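Local coordinates for monosaccharide ABC transporter substrate-binding protein, CUT2 family (Bradyrhizobium sp., PDB 4YHS) that probably captures a monosaccharide in the periplasm and hands it to a CUT2-family ABC transporter for import, at residues 66-69 with 73-76; 111-116 with 135-140; 156-161 with 311-316; 164-169 with 325-330; 198-203 with 221-226. All coordinates share one frame; numbering follows the deposited sequence.

Contact 1. Residues 66-69 with 73-76; sequences PHMK and WLGV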
# COMPACT_ATOMS: atom_id res chain seq x y z
N PRO A 66 -4.28 -11.30 6.27
CA PRO A 66 -3.15 -11.82 7.05
C PRO A 66 -3.32 -11.59 8.56
O PRO A 66 -2.86 -12.40 9.37
CB PRO A 66 -1.96 -11.02 6.51
CG PRO A 66 -2.56 -9.76 5.98
CD PRO A 66 -3.90 -10.14 5.45
N HIS A 67 -3.99 -10.49 8.90
CA HIS A 67 -4.16 -10.04 10.28
C HIS A 67 -5.01 -8.77 10.25
O HIS A 67 -5.38 -8.28 9.18
CB HIS A 67 -2.80 -9.77 10.95
CG HIS A 67 -2.02 -8.64 10.35
ND1 HIS A 67 -2.37 -7.32 10.50
CD2 HIS A 67 -0.89 -8.65 9.59
CE1 HIS A 67 -1.49 -6.55 9.86
NE2 HIS A 67 -0.58 -7.34 9.32
N MSE A 68 -5.30 -8.21 11.42
CA MSE A 68 -6.02 -6.94 11.55
C MSE A 68 -5.34 -6.14 12.64
O MSE A 68 -5.99 -5.57 13.53
CB MSE A 68 -7.51 -7.17 11.90
CG MSE A 68 -8.37 -5.95 11.81
SE MSE A 68 -8.67 -5.58 9.91
CE MSE A 68 -9.88 -7.05 9.47
N LYS A 69 -4.02 -6.11 12.57
CA LYS A 69 -3.19 -5.55 13.64
C LYS A 69 -2.77 -4.10 13.46
O LYS A 69 -2.31 -3.47 14.41
CB LYS A 69 -1.92 -6.39 13.81
CG LYS A 69 -2.23 -7.74 14.40
CD LYS A 69 -1.12 -8.78 14.14
CE LYS A 69 -0.02 -8.62 15.11
NZ LYS A 69 1.19 -9.41 14.72
N TRP A 73 -4.14 -2.52 7.31
CA TRP A 73 -5.14 -3.55 7.03
C TRP A 73 -6.53 -3.14 7.52
O TRP A 73 -7.53 -3.57 6.95
CB TRP A 73 -4.66 -4.92 7.58
CG TRP A 73 -3.56 -5.39 6.67
CD1 TRP A 73 -2.21 -5.18 6.81
CD2 TRP A 73 -3.73 -6.05 5.41
NE1 TRP A 73 -1.54 -5.70 5.73
CE2 TRP A 73 -2.45 -6.25 4.86
CE3 TRP A 73 -4.83 -6.51 4.69
CZ2 TRP A 73 -2.25 -6.87 3.63
CZ3 TRP A 73 -4.62 -7.15 3.45
CH2 TRP A 73 -3.35 -7.32 2.96
N LEU A 74 -6.61 -2.27 8.53
CA LEU A 74 -7.90 -1.68 8.86
C LEU A 74 -8.44 -0.86 7.68
O LEU A 74 -9.62 -0.88 7.38
CB LEU A 74 -7.77 -0.82 10.12
CG LEU A 74 -9.05 -0.32 10.80
CD1 LEU A 74 -9.87 -1.50 11.32
CD2 LEU A 74 -8.68 0.64 11.95
N GLY A 75 -7.56 -0.13 7.01
CA GLY A 75 -7.95 0.57 5.79
C GLY A 75 -8.44 -0.34 4.68
O GLY A 75 -9.45 -0.08 4.03
N VAL A 76 -7.73 -1.45 4.45
CA VAL A 76 -8.19 -2.40 3.46
C VAL A 76 -9.57 -2.97 3.87
O VAL A 76 -10.46 -3.11 3.01
CB VAL A 76 -7.19 -3.55 3.26
CG1 VAL A 76 -7.63 -4.39 2.11
CG2 VAL A 76 -5.80 -3.02 3.02
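Pro-66 sets its CG-CD edge over one face of the indole of Trp-73, a proline-tryptophan CH-pi contact at the head of a beta-alpha-beta crossover, where strand 60-65 gives way to helix 71-87 on the path to strand 90-95. CD of Pro-66 stands 3.7 Å from the centroid of the Trp-73 six-membered ring, and CG of Pro-66 is 3.6 Å above the indole plane. The opposite face of the indole receives CG2 of Val-76, one turn along the helix and displaced toward the rim, so the ring is held between a proline and a valine. His-67 arrives across the indole instead. Its CE1 comes within 3.4 Å of Trp-73 CD1, and the two ring planes meet obliquely at 67°. Selenomethionine Met-68 bends twice along its chain and brings SE to 3.8 Å from Trp-73 O, beside the backbone of Leu-74.

Around this shell, Phe-65 meets Trp-73 edge to face, Tyr-99 touches both Pro-66 and His-67, and Asp-70 OD1 accepts a hydrogen bond from Trp-73 N. The Trp-73 side chain is also about 4 Å from the bound bis-tris, consistent with a place on the wall of the ligand cleft. In His-67, CG sits between the backbone N and the carbonyl carbon (chi1 65°), which folds the ring back over its own loop. There ND1 accepts a nearly straight bond from Lys-69 N, 2.9 Å long and slightly tilted from the imidazole plane.

Contact 2. Residues 111-116 with 135-140; sequences DCVASG and GEIAKK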
# COMPACT_ATOMS: atom_id res chain seq x y z
N ASP A 111 -11.84 -23.59 4.90
CA ASP A 111 -13.10 -23.62 5.63
C ASP A 111 -14.15 -22.70 4.99
O ASP A 111 -15.33 -23.08 4.92
CB ASP A 111 -12.88 -23.23 7.09
CG ASP A 111 -12.08 -24.28 7.86
OD1 ASP A 111 -11.86 -25.41 7.37
OD2 ASP A 111 -11.70 -23.97 9.00
N CYS A 112 -13.78 -21.52 4.49
CA CYS A 112 -14.81 -20.60 3.99
C CYS A 112 -15.31 -21.17 2.66
O CYS A 112 -16.50 -21.04 2.34
CB CYS A 112 -14.33 -19.14 3.88
SG CYS A 112 -13.25 -18.72 2.52
N VAL A 113 -14.44 -21.86 1.93
CA VAL A 113 -14.87 -22.49 0.68
C VAL A 113 -15.77 -23.71 0.95
O VAL A 113 -16.77 -23.93 0.25
CB VAL A 113 -13.67 -22.93 -0.17
CG1 VAL A 113 -14.16 -23.72 -1.41
CG2 VAL A 113 -12.87 -21.70 -0.58
N ALA A 114 -15.41 -24.52 1.94
CA ALA A 114 -16.21 -25.69 2.28
C ALA A 114 -17.59 -25.28 2.80
O ALA A 114 -18.59 -25.94 2.54
CB ALA A 114 -15.50 -26.55 3.31
N SER A 115 -17.65 -24.15 3.49
CA SER A 115 -18.92 -23.67 4.03
C SER A 115 -19.83 -23.15 2.93
O SER A 115 -21.06 -23.16 3.07
CB SER A 115 -18.67 -22.58 5.07
OG SER A 115 -18.20 -23.16 6.27
N GLY A 116 -19.23 -22.73 1.82
CA GLY A 116 -19.95 -22.24 0.67
C GLY A 116 -19.69 -20.77 0.46
O GLY A 116 -19.98 -19.94 1.32
N GLY A 135 -4.96 -23.46 -6.16
CA GLY A 135 -5.18 -24.36 -7.30
C GLY A 135 -6.42 -25.23 -7.09
O GLY A 135 -7.18 -25.49 -8.01
N GLU A 136 -6.63 -25.64 -5.85
CA GLU A 136 -7.76 -26.50 -5.52
C GLU A 136 -9.08 -25.75 -5.58
O GLU A 136 -10.07 -26.26 -6.10
CB GLU A 136 -7.52 -27.13 -4.15
CG GLU A 136 -6.29 -28.04 -4.15
CD GLU A 136 -5.84 -28.48 -2.77
OE1 GLU A 136 -6.28 -27.88 -1.77
OE2 GLU A 136 -5.03 -29.42 -2.71
N ILE A 137 -9.09 -24.52 -5.08
CA ILE A 137 -10.25 -23.65 -5.19
C ILE A 137 -10.63 -23.36 -6.63
O ILE A 137 -11.81 -23.30 -6.98
CB ILE A 137 -9.98 -22.31 -4.48
CG1 ILE A 137 -9.83 -22.54 -2.97
CG2 ILE A 137 -11.08 -21.30 -4.76
CD1 ILE A 137 -9.05 -21.42 -2.30
N ALA A 138 -9.62 -23.14 -7.47
CA ALA A 138 -9.86 -22.83 -8.87
C ALA A 138 -10.52 -24.02 -9.57
O ALA A 138 -11.38 -23.83 -10.42
CB ALA A 138 -8.55 -22.46 -9.55
N LYS A 139 -10.15 -25.23 -9.20
CA LYS A 139 -10.79 -26.43 -9.76
C LYS A 139 -12.30 -26.48 -9.46
O LYS A 139 -13.03 -27.25 -10.08
CB LYS A 139 -10.13 -27.71 -9.23
CG LYS A 139 -8.71 -27.94 -9.74
CD LYS A 139 -8.16 -29.29 -9.29
CE LYS A 139 -6.67 -29.41 -9.60
NZ LYS A 139 -6.18 -30.82 -9.50
N LYS A 140 -12.75 -25.66 -8.51
CA LYS A 140 -14.18 -25.61 -8.16
C LYS A 140 -14.86 -24.42 -8.81
O LYS A 140 -15.99 -24.07 -8.46
CB LYS A 140 -14.38 -25.54 -6.65
CG LYS A 140 -13.99 -26.80 -5.91
CD LYS A 140 -13.88 -26.51 -4.42
CE LYS A 140 -14.16 -27.73 -3.57
NZ LYS A 140 -13.81 -27.45 -2.15
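Val-113 offers one methyl to a buried neighbour and the other to a solvent-exposed one. On the packed side its CG2 lies 4.0 Å from CG1 of Ile-137 and 4.2 Å from CD1 of Ile-137, so the isoleucine is met along its longer branch, CG1 to CD1. Ile-142, in the loop after helix 131-138, touches both side chains and adds a third apolar group to the patch. The valine rotamer, with CG1 anti to the backbone N (chi1 174°), turns CG2 toward Ile-137 and CG1 toward Lys-140.

Helices 102-115 and 131-138 belong to successive beta-alpha-beta units of one lobe, feeding strands 119-122 and 144-147, and this contact is where their C-terminal turns meet. A disulfide from the adjacent Cys-112 to Cys-62 also ties helix 102-115 to strand 60-65 itself.

The looser side belongs to Lys-140. Its chain, extended beyond CG, slants across the valine, with CD 4.1 Å and NZ 3.8 Å from Val-113 CG1, a van der Waals touch and not a polar bond. A glycine in place of Val-113 would probably leave the CG1-CD1 branch of Ile-137 without its partner on the other helix and set the Lys-140 chain free to swing. The backbone of Lys-140 is tied separately, Lys-140 N bonding Ile-137 O at 3.0 Å.

Contact 3. Residues 156-161 with 311-316; sequences IAAKSL and VRILEG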
# COMPACT_ATOMS: atom_id res chain seq x y z
N ILE A 156 -4.87 -17.26 -10.21
CA ILE A 156 -5.45 -16.01 -9.75
C ILE A 156 -6.26 -15.37 -10.89
O ILE A 156 -5.77 -15.30 -12.02
CB ILE A 156 -4.34 -15.08 -9.26
CG1 ILE A 156 -3.77 -15.58 -7.94
CG2 ILE A 156 -4.80 -13.64 -9.17
CD1 ILE A 156 -4.74 -15.56 -6.80
N ALA A 157 -7.47 -14.91 -10.60
CA ALA A 157 -8.30 -14.29 -11.66
C ALA A 157 -7.97 -12.82 -11.89
O ALA A 157 -8.15 -12.32 -12.99
CB ALA A 157 -9.81 -14.46 -11.33
N ALA A 158 -7.55 -12.12 -10.83
CA ALA A 158 -7.31 -10.67 -10.91
C ALA A 158 -6.41 -10.25 -9.76
O ALA A 158 -6.42 -10.88 -8.72
CB ALA A 158 -8.59 -9.87 -10.83
N LYS A 159 -5.66 -9.16 -9.99
CA LYS A 159 -4.86 -8.51 -8.95
C LYS A 159 -5.34 -7.10 -8.69
O LYS A 159 -5.68 -6.35 -9.62
CB LYS A 159 -3.38 -8.49 -9.35
CG LYS A 159 -2.75 -9.88 -9.52
CD LYS A 159 -1.33 -9.80 -10.03
CE LYS A 159 -0.74 -11.20 -10.17
NZ LYS A 159 -0.32 -11.73 -8.85
N SER A 160 -5.38 -6.75 -7.41
CA SER A 160 -5.63 -5.38 -6.94
C SER A 160 -4.50 -5.03 -5.99
O SER A 160 -4.54 -5.38 -4.79
CB SER A 160 -6.97 -5.28 -6.25
OG SER A 160 -7.23 -3.95 -5.87
N LEU A 161 -3.48 -4.36 -6.50
CA LEU A 161 -2.30 -4.10 -5.72
C LEU A 161 -1.39 -3.08 -6.40
O LEU A 161 -1.61 -2.67 -7.55
CB LEU A 161 -1.54 -5.41 -5.49
CG LEU A 161 -1.44 -6.37 -6.68
CD1 LEU A 161 -0.48 -5.86 -7.72
CD2 LEU A 161 -0.99 -7.75 -6.16
N VAL A 311 -17.05 -9.29 -8.25
CA VAL A 311 -18.45 -9.23 -8.70
C VAL A 311 -18.50 -9.28 -10.23
O VAL A 311 -19.28 -10.04 -10.81
CB VAL A 311 -19.14 -7.97 -8.12
CG1 VAL A 311 -20.54 -7.77 -8.73
CG2 VAL A 311 -19.23 -8.09 -6.56
N ARG A 312 -17.64 -8.51 -10.88
CA ARG A 312 -17.64 -8.47 -12.35
C ARG A 312 -17.38 -9.87 -12.94
O ARG A 312 -18.05 -10.30 -13.89
CB ARG A 312 -16.61 -7.46 -12.88
CG ARG A 312 -17.00 -6.00 -12.71
CD ARG A 312 -15.82 -5.04 -13.01
NE ARG A 312 -16.29 -3.66 -13.05
CZ ARG A 312 -16.97 -3.12 -14.06
NH1 ARG A 312 -17.26 -3.85 -15.14
NH2 ARG A 312 -17.37 -1.84 -14.00
N ILE A 313 -16.41 -10.57 -12.35
CA ILE A 313 -16.06 -11.93 -12.79
C ILE A 313 -17.28 -12.84 -12.59
O ILE A 313 -17.72 -13.52 -13.53
CB ILE A 313 -14.82 -12.44 -12.01
CG1 ILE A 313 -13.57 -11.68 -12.42
CG2 ILE A 313 -14.57 -13.94 -12.22
CD1 ILE A 313 -12.45 -11.81 -11.42
N LEU A 314 -17.86 -12.82 -11.40
CA LEU A 314 -19.00 -13.69 -11.10
C LEU A 314 -20.17 -13.42 -12.06
O LEU A 314 -20.97 -14.32 -12.37
CB LEU A 314 -19.46 -13.51 -9.64
CG LEU A 314 -18.54 -14.10 -8.58
CD1 LEU A 314 -18.88 -13.53 -7.24
CD2 LEU A 314 -18.72 -15.59 -8.56
N GLU A 315 -20.27 -12.19 -12.54
CA GLU A 315 -21.39 -11.82 -13.42
C GLU A 315 -21.02 -11.88 -14.91
O GLU A 315 -21.83 -11.53 -15.77
CB GLU A 315 -21.88 -10.42 -13.04
CG GLU A 315 -22.46 -10.37 -11.63
CD GLU A 315 -23.07 -9.03 -11.30
OE1 GLU A 315 -23.09 -8.14 -12.17
OE2 GLU A 315 -23.55 -8.87 -10.16
N GLY A 316 -19.80 -12.32 -15.20
CA GLY A 316 -19.34 -12.43 -16.57
C GLY A 316 -19.12 -11.10 -17.28
O GLY A 316 -19.13 -11.05 -18.51
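Ile-313 bridges from the last turn of helix 299-314 to Ala-157 and Ala-158, and nearly all of its reach is in one branch. CB, where the side chain forks, is still 5.4 Å from Ala-157 CB. The short branch, CG2, stops 4.9 Å from Ala-157 CB and adds little across this interface. CG1, anti to the carbonyl carbon (chi1 -69°), is itself 4.8 Å from Ala-157 CB and serves to carry CD1 forward, for the chain runs on almost fully extended (chi2 162°). That terminal methyl, CD1, makes the contact: it is 3.7 Å from Ala-157 CB and a looser 4.4 Å from Ala-158 CB. Two alanines give the methyl a shallow seat, and the meeting is purely apolar.

Just past the isoleucine the helix closes in a Schellman motif, with Gly-316 at positive phi and Gly-316 N bonding Ile-313 O at 2.9 Å.

Polar ties flank the apolar seat, for Gln-309 of the helix bonds Lys-159 O and Ser-160 OG bonds Gln-302 O. Ile-313 also leans on Pro-143 and Ile-145, so helix 299-314 lies against strand 158-160 and its parallel neighbour 144-147, while strand 322-331 flanks 158-160 on the other edge.

Contact 4. Residues 164-169 with 325-330; sequences FYTMGA and PKIFVV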
# COMPACT_ATOMS: atom_id res chain seq x y z
N PHE A 164 6.00 -1.59 -4.60
CA PHE A 164 6.82 -0.76 -3.71
C PHE A 164 7.95 -0.10 -4.51
O PHE A 164 8.50 0.88 -4.04
CB PHE A 164 7.36 -1.57 -2.53
CG PHE A 164 6.57 -1.36 -1.25
CD1 PHE A 164 6.70 -0.20 -0.53
CD2 PHE A 164 5.68 -2.33 -0.81
CE1 PHE A 164 5.97 0.01 0.63
CE2 PHE A 164 4.95 -2.13 0.35
CZ PHE A 164 5.09 -0.97 1.06
N TYR A 165 8.26 -0.61 -5.71
CA TYR A 165 9.21 0.11 -6.57
C TYR A 165 8.65 1.50 -6.85
O TYR A 165 9.33 2.53 -6.72
CB TYR A 165 9.46 -0.63 -7.88
CG TYR A 165 10.40 0.11 -8.81
CD1 TYR A 165 9.93 1.08 -9.69
CD2 TYR A 165 11.77 -0.13 -8.80
CE1 TYR A 165 10.78 1.76 -10.52
CE2 TYR A 165 12.62 0.57 -9.62
CZ TYR A 165 12.12 1.50 -10.49
OH TYR A 165 12.96 2.18 -11.32
N THR A 166 7.37 1.52 -7.21
CA THR A 166 6.69 2.78 -7.56
C THR A 166 6.53 3.69 -6.35
O THR A 166 6.64 4.92 -6.47
CB THR A 166 5.29 2.50 -8.18
OG1 THR A 166 5.42 1.52 -9.20
CG2 THR A 166 4.67 3.79 -8.77
N MSE A 167 6.23 3.13 -5.18
CA MSE A 167 6.23 3.94 -3.96
C MSE A 167 7.57 4.65 -3.72
O MSE A 167 7.59 5.85 -3.38
CB MSE A 167 5.89 3.10 -2.74
CG MSE A 167 4.54 2.42 -2.81
SE MSE A 167 3.08 3.70 -2.57
CE MSE A 167 3.06 3.64 -0.60
N GLY A 168 8.68 3.92 -3.84
CA GLY A 168 9.99 4.54 -3.69
C GLY A 168 10.27 5.58 -4.78
O GLY A 168 10.78 6.67 -4.52
N ALA A 169 9.93 5.23 -6.01
CA ALA A 169 10.17 6.09 -7.16
C ALA A 169 9.43 7.42 -7.05
O ALA A 169 10.00 8.47 -7.32
CB ALA A 169 9.76 5.38 -8.43
N PRO A 325 -4.35 1.44 -7.68
CA PRO A 325 -4.52 2.89 -7.68
C PRO A 325 -3.24 3.58 -8.15
O PRO A 325 -2.15 3.08 -7.93
CB PRO A 325 -4.79 3.20 -6.21
CG PRO A 325 -5.36 1.96 -5.66
CD PRO A 325 -4.65 0.86 -6.36
N LYS A 326 -3.39 4.71 -8.82
CA LYS A 326 -2.24 5.51 -9.22
C LYS A 326 -1.65 6.15 -8.00
O LYS A 326 -2.30 6.88 -7.25
CB LYS A 326 -2.65 6.56 -10.24
CG LYS A 326 -1.54 7.45 -10.71
CD LYS A 326 -0.75 6.76 -11.80
CE LYS A 326 0.41 7.61 -12.33
NZ LYS A 326 1.29 6.79 -13.21
N ILE A 327 -0.37 5.90 -7.78
CA ILE A 327 0.28 6.41 -6.59
C ILE A 327 0.59 7.90 -6.78
O ILE A 327 1.02 8.32 -7.86
CB ILE A 327 1.56 5.62 -6.30
CG1 ILE A 327 1.20 4.20 -5.88
CG2 ILE A 327 2.40 6.32 -5.21
CD1 ILE A 327 2.34 3.21 -6.08
N PHE A 328 0.34 8.68 -5.73
CA PHE A 328 0.58 10.12 -5.73
C PHE A 328 1.14 10.52 -4.38
O PHE A 328 0.89 9.85 -3.37
CB PHE A 328 -0.70 10.93 -6.04
CG PHE A 328 -1.83 10.67 -5.07
CD1 PHE A 328 -2.73 9.63 -5.30
CD2 PHE A 328 -2.04 11.50 -3.98
CE1 PHE A 328 -3.81 9.40 -4.43
CE2 PHE A 328 -3.10 11.26 -3.10
CZ PHE A 328 -3.98 10.22 -3.33
N VAL A 329 1.88 11.63 -4.39
CA VAL A 329 2.56 12.06 -3.18
C VAL A 329 1.64 13.06 -2.47
O VAL A 329 1.18 14.02 -3.07
CB VAL A 329 3.92 12.69 -3.49
CG1 VAL A 329 4.52 13.31 -2.25
CG2 VAL A 329 4.87 11.63 -4.10
N VAL A 330 1.42 12.81 -1.18
CA VAL A 330 0.66 13.70 -0.34
C VAL A 330 1.56 14.66 0.45
O VAL A 330 2.53 14.22 1.11
CB VAL A 330 -0.18 12.87 0.64
CG1 VAL A 330 -0.93 13.76 1.61
CG2 VAL A 330 -1.15 11.99 -0.15
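Thr-166 and Met-167 meet Ile-327 from a turn of helix whose shortest polar bond, Ala-169 N to Tyr-165 O at 2.9 Å, is an ordinary i-to-i+4 helical link. Gly-168 N bonds Phe-164 O in the same way, and the side chains facing 325-330 meet it through hydrocarbon and selenium.

Ile-327 enters that face by its tip. CD1 of Ile-327 is 3.6 Å from Thr-166 CG2 and equally 3.6 Å from SE of selenomethionine Met-167, so one methyl fills the angle between two consecutive side chains. Thr-166 helps by its rotamer: CG2 is anti to the backbone N, and the methyl, not the hydroxyl, faces the isoleucine. Met-167 is bent at both chi2 (-73°) and chi3 (-86°), which swings SE across Ile-327 at about a right angle and brings it also to 3.8 Å from Ile-327 CG2. Pro-295 of strand 293-296 touches both Met-167 and Ile-327.

Strand 322-331 pairs in parallel with 158-160 and antiparallel with 293-296, consistent with one of the inter-lobe connections of periplasmic binding proteins. A serine at Ile-327 would probably open a gap beside the selenium and leave the Thr-166 methyl without the CD1 it packs on. Contacts of this kind, three methyls and a polarisable selenium standing for the sulfur of a methionine, rest on dispersion and close fit with little directional demand.

Contact 5. Residues 198-203 with 221-226; sequences GWVEAA and PKYGDT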
# COMPACT_ATOMS: atom_id res chain seq x y z
N GLY A 198 11.87 -7.99 0.48
CA GLY A 198 11.45 -7.69 -0.88
C GLY A 198 10.95 -6.26 -1.04
O GLY A 198 11.41 -5.53 -1.93
N TRP A 199 10.03 -5.85 -0.19
CA TRP A 199 9.42 -4.53 -0.31
C TRP A 199 10.44 -3.40 -0.14
O TRP A 199 10.38 -2.37 -0.81
CB TRP A 199 8.26 -4.36 0.70
CG TRP A 199 8.63 -4.37 2.20
CD1 TRP A 199 8.91 -5.46 2.97
CD2 TRP A 199 8.72 -3.23 3.07
NE1 TRP A 199 9.17 -5.07 4.27
CE2 TRP A 199 9.06 -3.71 4.35
CE3 TRP A 199 8.53 -1.86 2.89
CZ2 TRP A 199 9.22 -2.86 5.43
CZ3 TRP A 199 8.70 -1.03 3.96
CH2 TRP A 199 9.04 -1.53 5.21
N VAL A 200 11.37 -3.60 0.78
CA VAL A 200 12.43 -2.64 1.06
C VAL A 200 13.36 -2.47 -0.14
O VAL A 200 13.70 -1.34 -0.54
CB VAL A 200 13.25 -3.08 2.29
CG1 VAL A 200 14.46 -2.22 2.47
CG2 VAL A 200 12.38 -3.06 3.52
N GLU A 201 13.84 -3.60 -0.67
CA GLU A 201 14.79 -3.56 -1.77
C GLU A 201 14.11 -2.97 -3.03
O GLU A 201 14.77 -2.28 -3.81
CB GLU A 201 15.35 -4.95 -2.02
CG GLU A 201 16.10 -5.49 -0.81
CD GLU A 201 17.38 -4.69 -0.49
OE1 GLU A 201 17.90 -3.99 -1.38
OE2 GLU A 201 17.89 -4.77 0.66
N ALA A 202 12.82 -3.21 -3.20
CA ALA A 202 12.09 -2.59 -4.33
C ALA A 202 11.94 -1.08 -4.15
O ALA A 202 12.18 -0.32 -5.07
CB ALA A 202 10.70 -3.23 -4.49
N ALA A 203 11.56 -0.63 -2.97
CA ALA A 203 11.45 0.80 -2.69
C ALA A 203 12.82 1.48 -2.82
O ALA A 203 12.93 2.58 -3.35
CB ALA A 203 10.86 1.02 -1.29
N PRO A 221 22.63 3.87 2.25
CA PRO A 221 21.42 3.45 2.96
C PRO A 221 21.72 2.86 4.32
O PRO A 221 22.67 2.08 4.47
CB PRO A 221 20.82 2.40 2.03
CG PRO A 221 21.94 1.94 1.18
CD PRO A 221 22.76 3.16 0.96
N LYS A 222 20.89 3.23 5.29
CA LYS A 222 20.97 2.72 6.64
C LYS A 222 19.72 1.90 6.87
O LYS A 222 18.64 2.44 7.08
CB LYS A 222 21.09 3.86 7.66
CG LYS A 222 22.41 4.59 7.61
CD LYS A 222 23.54 3.74 8.15
CE LYS A 222 24.87 4.24 7.61
NZ LYS A 222 25.98 3.48 8.17
N TYR A 223 19.89 0.58 6.78
CA TYR A 223 18.80 -0.38 6.99
C TYR A 223 18.62 -0.71 8.44
O TYR A 223 19.56 -0.61 9.23
CB TYR A 223 19.09 -1.68 6.24
CG TYR A 223 19.25 -1.55 4.75
CD1 TYR A 223 18.14 -1.64 3.91
CD2 TYR A 223 20.50 -1.38 4.19
CE1 TYR A 223 18.28 -1.55 2.54
CE2 TYR A 223 20.65 -1.28 2.82
CZ TYR A 223 19.55 -1.38 2.00
OH TYR A 223 19.69 -1.29 0.64
N GLY A 224 17.41 -1.12 8.79
CA GLY A 224 17.15 -1.71 10.09
C GLY A 224 15.69 -2.09 10.19
O GLY A 224 14.88 -1.74 9.31
N ASP A 225 15.36 -2.84 11.24
CA ASP A 225 13.98 -3.26 11.50
C ASP A 225 13.07 -2.03 11.70
O ASP A 225 13.55 -0.97 12.12
CB ASP A 225 13.90 -4.16 12.74
CG ASP A 225 14.56 -5.51 12.53
OD1 ASP A 225 14.54 -6.04 11.40
OD2 ASP A 225 15.11 -6.05 13.52
N THR A 226 11.78 -2.20 11.42
CA THR A 226 10.80 -1.12 11.52
C THR A 226 10.33 -0.90 12.96
O THR A 226 9.14 -0.80 13.22
CB THR A 226 9.57 -1.39 10.63
OG1 THR A 226 9.17 -2.75 10.81
CG2 THR A 226 9.90 -1.14 9.15
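Val-200 stands between two aromatic rings and treats them differently. Toward Tyr-223 it presents CG1, which lies in the plane of the phenol at its edge, 3.9 Å from CE1 of Tyr-223. Its other methyl, CG2, sits 3.5 Å above the indole of Trp-199, over the ring centre. The indole can lie there because Trp-199 CG occupies the position between backbone N and carbonyl carbon (chi1 65°), folding the ring back across its helical neighbour. The far rim of that indole then faces Thr-226 head-on, with CG2 of Thr-226 near the ring plane and 4.1 Å from Trp-199 CH2.

Glu-201 crosses Tyr-223 at about a right angle, its carboxylate turned 32° from the phenol plane. OE2 of Glu-201 is 3.7 Å from Tyr-223 CE1, but its polar partner is Gly-196 N, just ahead of the helix; that bond probably steadies the carboxylate beside the ring.

Phe-164 packs on Trp-199 from another helix, and the indole lies about 4 Å from the bound bis-tris. The first turn of helix 198-211, set against the loop after strand 216-218 with an aromatic ring beside this possible pocket marker, is consistent with the sugar-binding cleft of a two-lobed periplasmic binding protein.

Contacts 1, 2 and 3 belong to the lobe built on the mixed sheet, and contact 5 to the lobe with the four-stranded parallel sheet. Contact 4 joins strand 322-331 of the mixed sheet to helix 164-178 and touches contact 5 through Phe-164 and Trp-199. Centres of contacts 2 and 5 are 36 Å apart, the widest separation; contacts 1 and 5, 21 Å apart by centres, each have a tryptophan near bound bis-tris, consistent with their lining opposite walls of the cleft. Contacts 1 and 2 close in series; contacts 3 and 4 interleave, sharing neighbouring strands 158-160 and 322-331, and both enclose contact 5, consistent with a chain passing repeatedly between lobes, as in other periplasmic binding proteins.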